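Local coordinates for germination protein YpeB (Bacillus megaterium QM B1551, PDB 5BOI), which takes part in the germination of Bacillus spores, probably as an inhibitory partner, and carries PepSY domains in this C-terminal part, at residues 9-23 and 62-74. Sequence-based numbering, arbitrary orientation.
Sequences EVSEDVAKQVARSFL and ITQKGGYPLWVLE
P69 lies over one face of the F22 ring: its CB sits 3.9 Å from the ring centroid and 16° off the normal, the geometry of a CH-pi contact. V72 CG2 reaches the same ring obliquely, 3.9 Å from F22 CE2, while F95, H99 and F149 meet F22 in edge-to-face pairs. The setting is a PepSY-type module, in which helix 12-22 packs on an antiparallel sheet; the axes of helix and strand 69-74 approach to 10.4 Å. With CG anti to the backbone N (chi1 -163°), the F22 ring is turned off the helix toward strand 69-74, with P69 and V72 on adjacent sides. Replacing F22 with alanine would remove the ring and is likely to leave P69 CB without its CH-pi partner and open a gap beside V72 CG2. One turn earlier, V18 CB rests 3.7 Å from I62 CD1, the two side chains running past each other in opposite directions, and V18 CG1 touches the G67 carbonyl oxygen. G67 has positive phi, and a CB there would point toward V10 CG1 and V18 CG2, touching both. Next along the chain, L23 CD2 meets V72 CG1 at 3.8 Å, near the carboxylate of E74, which is salt-bridged to R76. At the other end a single backbone bridge joins E9 to K65, and beside it V10 N donates to Q64 O at 2.9 Å, with a C=O...N angle of 177°.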
loop_
_atom_site.group_PDB
_atom_site.type_symbol
_atom_site.label_atom_id
_atom_site.label_comp_id
_atom_site.label_asym_id
_atom_site.label_seq_id
_atom_site.Cartn_x
_atom_site.Cartn_y
_atom_site.Cartn_z
ATOM N N GLU A 9 13.675 -16.180 -14.152
ATOM C CA GLU A 9 13.138 -15.231 -15.113
ATOM C C GLU A 9 11.847 -15.795 -15.683
ATOM O O GLU A 9 11.607 -17.000 -15.621
ATOM C CB GLU A 9 14.142 -14.946 -16.231
ATOM C CG GLU A 9 14.044 -13.540 -16.806
ATOM C CD GLU A 9 15.401 -12.898 -17.007
ATOM O OE1 GLU A 9 15.983 -13.064 -18.100
ATOM O OE2 GLU A 9 15.885 -12.224 -16.074
ATOM N N VAL A 10 11.004 -14.921 -16.220
ATOM C CA VAL A 10 9.782 -15.361 -16.873
ATOM C C VAL A 10 9.717 -14.790 -18.286
ATOM O O VAL A 10 10.220 -13.697 -18.548
ATOM C CB VAL A 10 8.528 -14.952 -16.073
ATOM C CG1 VAL A 10 8.594 -15.518 -14.664
ATOM C CG2 VAL A 10 8.381 -13.432 -16.033
ATOM N N SER A 11 9.120 -15.543 -19.204
ATOM C CA SER A 11 9.008 -15.076 -20.578
ATOM C C SER A 11 7.751 -14.234 -20.743
ATOM O O SER A 11 6.827 -14.317 -19.934
ATOM C CB SER A 11 9.006 -16.250 -21.561
ATOM O OG SER A 11 7.875 -17.080 -21.375
ATOM N N GLU A 12 7.725 -13.433 -21.803
ATOM C CA GLU A 12 6.643 -12.484 -22.050
ATOM C C GLU A 12 5.266 -13.149 -22.105
ATOM O O GLU A 12 4.240 -12.483 -21.952
ATOM C CB GLU A 12 6.909 -11.723 -23.349
ATOM C CG GLU A 12 8.324 -11.175 -23.454
ATOM C CD GLU A 12 8.517 -10.254 -24.642
ATOM O OE1 GLU A 12 9.673 -10.085 -25.085
ATOM O OE2 GLU A 12 7.512 -9.696 -25.130
ATOM N N ASP A 13 5.250 -14.461 -22.323
ATOM C CA ASP A 13 4.007 -15.223 -22.342
ATOM C C ASP A 13 3.536 -15.501 -20.917
ATOM O O ASP A 13 2.336 -15.541 -20.645
ATOM C CB ASP A 13 4.195 -16.534 -23.111
ATOM C CG ASP A 13 3.044 -16.828 -24.053
ATOM O OD1 ASP A 13 1.877 -16.642 -23.649
ATOM O OD2 ASP A 13 3.309 -17.246 -25.201
ATOM N N VAL A 14 4.491 -15.690 -20.012
ATOM C CA VAL A 14 4.185 -15.932 -18.607
ATOM C C VAL A 14 3.685 -14.653 -17.934
ATOM O O VAL A 14 2.726 -14.681 -17.158
ATOM C CB VAL A 14 5.417 -16.468 -17.849
ATOM C CG1 VAL A 14 5.162 -16.482 -16.349
ATOM C CG2 VAL A 14 5.785 -17.858 -18.350
ATOM N N ALA A 15 4.332 -13.534 -18.244
ATOM C CA ALA A 15 3.926 -12.240 -17.704
ATOM C C ALA A 15 2.487 -11.915 -18.112
ATOM O O ALA A 15 1.774 -11.209 -17.403
ATOM C CB ALA A 15 4.879 -11.145 -18.171
ATOM N N LYS A 16 2.068 -12.448 -19.255
ATOM C CA LYS A 16 0.705 -12.280 -19.744
ATOM C C LYS A 16 -0.320 -12.940 -18.819
ATOM O O LYS A 16 -1.386 -12.386 -18.558
ATOM C CB LYS A 16 0.582 -12.860 -21.155
ATOM C CG LYS A 16 -0.053 -11.938 -22.181
ATOM C CD LYS A 16 0.981 -11.457 -23.190
ATOM C CE LYS A 16 0.324 -10.811 -24.395
ATOM N NZ LYS A 16 1.007 -9.547 -24.783
ATOM N N GLN A 17 0.006 -14.127 -18.321
ATOM C CA GLN A 17 -0.945 -14.900 -17.531
ATOM C C GLN A 17 -1.060 -14.338 -16.118
ATOM O O GLN A 17 -2.114 -14.421 -15.486
ATOM C CB GLN A 17 -0.536 -16.379 -17.501
ATOM C CG GLN A 17 -1.322 -17.238 -16.518
ATOM C CD GLN A 17 -0.624 -17.381 -15.177
ATOM O OE1 GLN A 17 0.606 -17.414 -15.105
ATOM N NE2 GLN A 17 -1.407 -17.457 -14.106
ATOM N N VAL A 18 0.032 -13.770 -15.622
ATOM C CA VAL A 18 -0.004 -13.072 -14.347
ATOM C C VAL A 18 -1.051 -11.968 -14.420
ATOM O O VAL A 18 -1.926 -11.859 -13.557
ATOM C CB VAL A 18 1.376 -12.485 -13.987
ATOM C CG1 VAL A 18 1.353 -11.874 -12.595
ATOM C CG2 VAL A 18 2.438 -13.570 -14.069
ATOM N N ALA A 19 -0.966 -11.180 -15.487
ATOM C CA ALA A 19 -1.879 -10.069 -15.721
ATOM C C ALA A 19 -3.345 -10.509 -15.744
ATOM O O ALA A 19 -4.189 -9.919 -15.067
ATOM C CB ALA A 19 -1.514 -9.364 -17.032
ATOM N N ARG A 20 -3.645 -11.543 -16.525
ATOM C CA ARG A 20 -5.015 -12.029 -16.658
ATOM C C ARG A 20 -5.622 -12.371 -15.295
ATOM O O ARG A 20 -6.758 -11.997 -14.994
ATOM C CB ARG A 20 -5.054 -13.252 -17.573
ATOM C CG ARG A 20 -4.486 -13.008 -18.959
ATOM C CD ARG A 20 -4.896 -14.112 -19.928
ATOM N NE ARG A 20 -4.252 -13.959 -21.229
ATOM C CZ ARG A 20 -4.688 -13.149 -22.190
ATOM N NH1 ARG A 20 -4.035 -13.073 -23.341
ATOM N NH2 ARG A 20 -5.774 -12.409 -21.997
ATOM N N SER A 21 -4.844 -13.071 -14.477
ATOM C CA SER A 21 -5.273 -13.485 -13.144
ATOM C C SER A 21 -5.449 -12.313 -12.174
ATOM O O SER A 21 -6.480 -12.192 -11.509
ATOM C CB SER A 21 -4.267 -14.481 -12.574
ATOM O OG SER A 21 -4.842 -15.234 -11.525
ATOM N N PHE A 22 -4.435 -11.454 -12.103
ATOM C CA PHE A 22 -4.430 -10.301 -11.203
ATOM C C PHE A 22 -5.558 -9.309 -11.492
ATOM O O PHE A 22 -6.141 -8.730 -10.574
ATOM C CB PHE A 22 -3.080 -9.591 -11.305
ATOM C CG PHE A 22 -2.787 -8.648 -10.174
ATOM C CD1 PHE A 22 -2.386 -9.129 -8.934
ATOM C CD2 PHE A 22 -2.884 -7.278 -10.359
ATOM C CE1 PHE A 22 -2.099 -8.254 -7.895
ATOM C CE2 PHE A 22 -2.593 -6.397 -9.325
ATOM C CZ PHE A 22 -2.200 -6.890 -8.090
ATOM N N LEU A 23 -5.851 -9.117 -12.777
ATOM C CA LEU A 23 -6.788 -8.089 -13.223
ATOM C C LEU A 23 -8.143 -8.677 -13.571
ATOM O O LEU A 23 -9.046 -7.963 -14.013
ATOM C CB LEU A 23 -6.229 -7.352 -14.439
ATOM C CG LEU A 23 -4.937 -6.565 -14.237
ATOM C CD1 LEU A 23 -4.420 -6.090 -15.583
ATOM C CD2 LEU A 23 -5.180 -5.398 -13.301
ATOM N N ILE A 62 5.334 -5.840 -14.517
ATOM C CA ILE A 62 5.649 -7.082 -13.832
ATOM C C ILE A 62 7.155 -7.289 -13.882
ATOM O O ILE A 62 7.806 -6.936 -14.865
ATOM C CB ILE A 62 4.923 -8.284 -14.466
ATOM C CG1 ILE A 62 3.441 -7.956 -14.695
ATOM C CG2 ILE A 62 5.105 -9.540 -13.627
ATOM C CD1 ILE A 62 2.585 -9.152 -15.038
ATOM N N THR A 63 7.710 -7.845 -12.817
ATOM C CA THR A 63 9.147 -8.045 -12.744
ATOM C C THR A 63 9.557 -9.156 -13.706
ATOM O O THR A 63 8.940 -10.222 -13.734
ATOM C CB THR A 63 9.594 -8.385 -11.310
ATOM O OG1 THR A 63 8.858 -9.517 -10.831
ATOM C CG2 THR A 63 9.321 -7.210 -10.394
ATOM N N GLN A 64 10.584 -8.888 -14.509
ATOM C CA GLN A 64 11.108 -9.892 -15.421
ATOM C C GLN A 64 11.533 -11.114 -14.611
ATOM O O GLN A 64 11.378 -12.259 -15.052
ATOM C CB GLN A 64 12.281 -9.339 -16.236
ATOM C CG GLN A 64 11.877 -8.383 -17.352
ATOM C CD GLN A 64 13.042 -7.983 -18.239
ATOM O OE1 GLN A 64 13.279 -6.797 -18.475
ATOM N NE2 GLN A 64 13.772 -8.973 -18.740
ATOM N N LYS A 65 12.052 -10.857 -13.419
ATOM C CA LYS A 65 12.390 -11.915 -12.494
ATOM C C LYS A 65 11.225 -12.240 -11.561
ATOM O O LYS A 65 10.645 -11.356 -10.918
ATOM C CB LYS A 65 13.644 -11.519 -11.717
ATOM C CG LYS A 65 13.455 -10.372 -10.745
ATOM C CD LYS A 65 14.706 -10.026 -9.942
ATOM C CE LYS A 65 15.631 -11.207 -9.692
ATOM N NZ LYS A 65 16.959 -10.667 -9.279
ATOM N N GLY A 66 10.825 -13.507 -11.552
ATOM C CA GLY A 66 9.799 -13.977 -10.632
ATOM C C GLY A 66 8.360 -13.589 -10.939
ATOM O O GLY A 66 7.444 -14.039 -10.253
ATOM N N GLY A 67 8.162 -12.745 -11.950
ATOM C CA GLY A 67 6.826 -12.351 -12.368
ATOM C C GLY A 67 5.930 -11.788 -11.275
ATOM O O GLY A 67 4.799 -12.244 -11.094
ATOM N N TYR A 68 6.438 -10.794 -10.552
ATOM C CA TYR A 68 5.708 -10.158 -9.461
ATOM C C TYR A 68 4.854 -9.006 -9.955
ATOM O O TYR A 68 5.342 -8.173 -10.714
ATOM C CB TYR A 68 6.682 -9.638 -8.410
ATOM C CG TYR A 68 6.970 -10.604 -7.289
ATOM C CD1 TYR A 68 6.123 -10.699 -6.195
ATOM C CD2 TYR A 68 8.096 -11.419 -7.322
ATOM C CE1 TYR A 68 6.388 -11.576 -5.162
ATOM C CE2 TYR A 68 8.372 -12.299 -6.298
ATOM C CZ TYR A 68 7.515 -12.375 -5.220
ATOM O OH TYR A 68 7.794 -13.253 -4.202
ATOM N N PRO A 69 3.582 -8.944 -9.519
ATOM C CA PRO A 69 2.784 -7.767 -9.873
ATOM C C PRO A 69 3.393 -6.563 -9.196
ATOM O O PRO A 69 3.376 -6.471 -7.970
ATOM C CB PRO A 69 1.393 -8.073 -9.308
ATOM C CG PRO A 69 1.412 -9.524 -8.944
ATOM C CD PRO A 69 2.840 -9.868 -8.649
ATOM N N LEU A 70 3.948 -5.657 -9.985
ATOM C CA LEU A 70 4.653 -4.516 -9.430
ATOM C C LEU A 70 3.793 -3.253 -9.373
ATOM O O LEU A 70 3.742 -2.573 -8.350
ATOM C CB LEU A 70 5.904 -4.254 -10.258
ATOM C CG LEU A 70 6.909 -3.265 -9.688
ATOM C CD1 LEU A 70 7.508 -3.799 -8.385
ATOM C CD2 LEU A 70 7.977 -3.000 -10.729
ATOM N N TRP A 71 3.127 -2.937 -10.484
ATOM C CA TRP A 71 2.401 -1.674 -10.630
ATOM C C TRP A 71 1.273 -1.834 -11.648
ATOM O O TRP A 71 1.423 -2.558 -12.631
ATOM C CB TRP A 71 3.368 -0.557 -11.046
ATOM C CG TRP A 71 2.761 0.824 -11.115
ATOM C CD1 TRP A 71 2.628 1.721 -10.090
ATOM C CD2 TRP A 71 2.231 1.470 -12.280
ATOM N NE1 TRP A 71 2.034 2.879 -10.543
ATOM C CE2 TRP A 71 1.782 2.750 -11.886
ATOM C CE3 TRP A 71 2.084 1.087 -13.619
ATOM C CZ2 TRP A 71 1.197 3.647 -12.780
ATOM C CZ3 TRP A 71 1.502 1.985 -14.507
ATOM C CH2 TRP A 71 1.071 3.248 -14.081
ATOM N N VAL A 72 0.138 -1.191 -11.384
ATOM C CA VAL A 72 -1.035 -1.234 -12.267
ATOM C C VAL A 72 -1.724 0.115 -12.328
ATOM O O VAL A 72 -1.838 0.826 -11.325
ATOM C CB VAL A 72 -2.093 -2.290 -11.813
ATOM C CG1 VAL A 72 -3.402 -2.144 -12.617
ATOM C CG2 VAL A 72 -1.556 -3.699 -11.934
ATOM N N LEU A 73 -2.188 0.487 -13.511
ATOM C CA LEU A 73 -3.097 1.616 -13.596
ATOM C C LEU A 73 -4.095 1.404 -14.719
ATOM O O LEU A 73 -3.702 1.205 -15.867
ATOM C CB LEU A 73 -2.337 2.920 -13.812
ATOM C CG LEU A 73 -3.292 4.114 -13.830
ATOM C CD1 LEU A 73 -4.128 4.119 -12.556
ATOM C CD2 LEU A 73 -2.537 5.425 -13.993
ATOM N N GLU A 74 -5.379 1.404 -14.360
ATOM C CA GLU A 74 -6.460 1.402 -15.334
ATOM C C GLU A 74 -6.864 2.846 -15.517
ATOM O O GLU A 74 -7.417 3.448 -14.597
ATOM C CB GLU A 74 -7.659 0.570 -14.864
ATOM C CG GLU A 74 -7.338 -0.877 -14.503
ATOM C CD GLU A 74 -8.591 -1.709 -14.254
ATOM O OE1 GLU A 74 -9.702 -1.248 -14.613
ATOM O OE2 GLU A 74 -8.464 -2.824 -13.694
#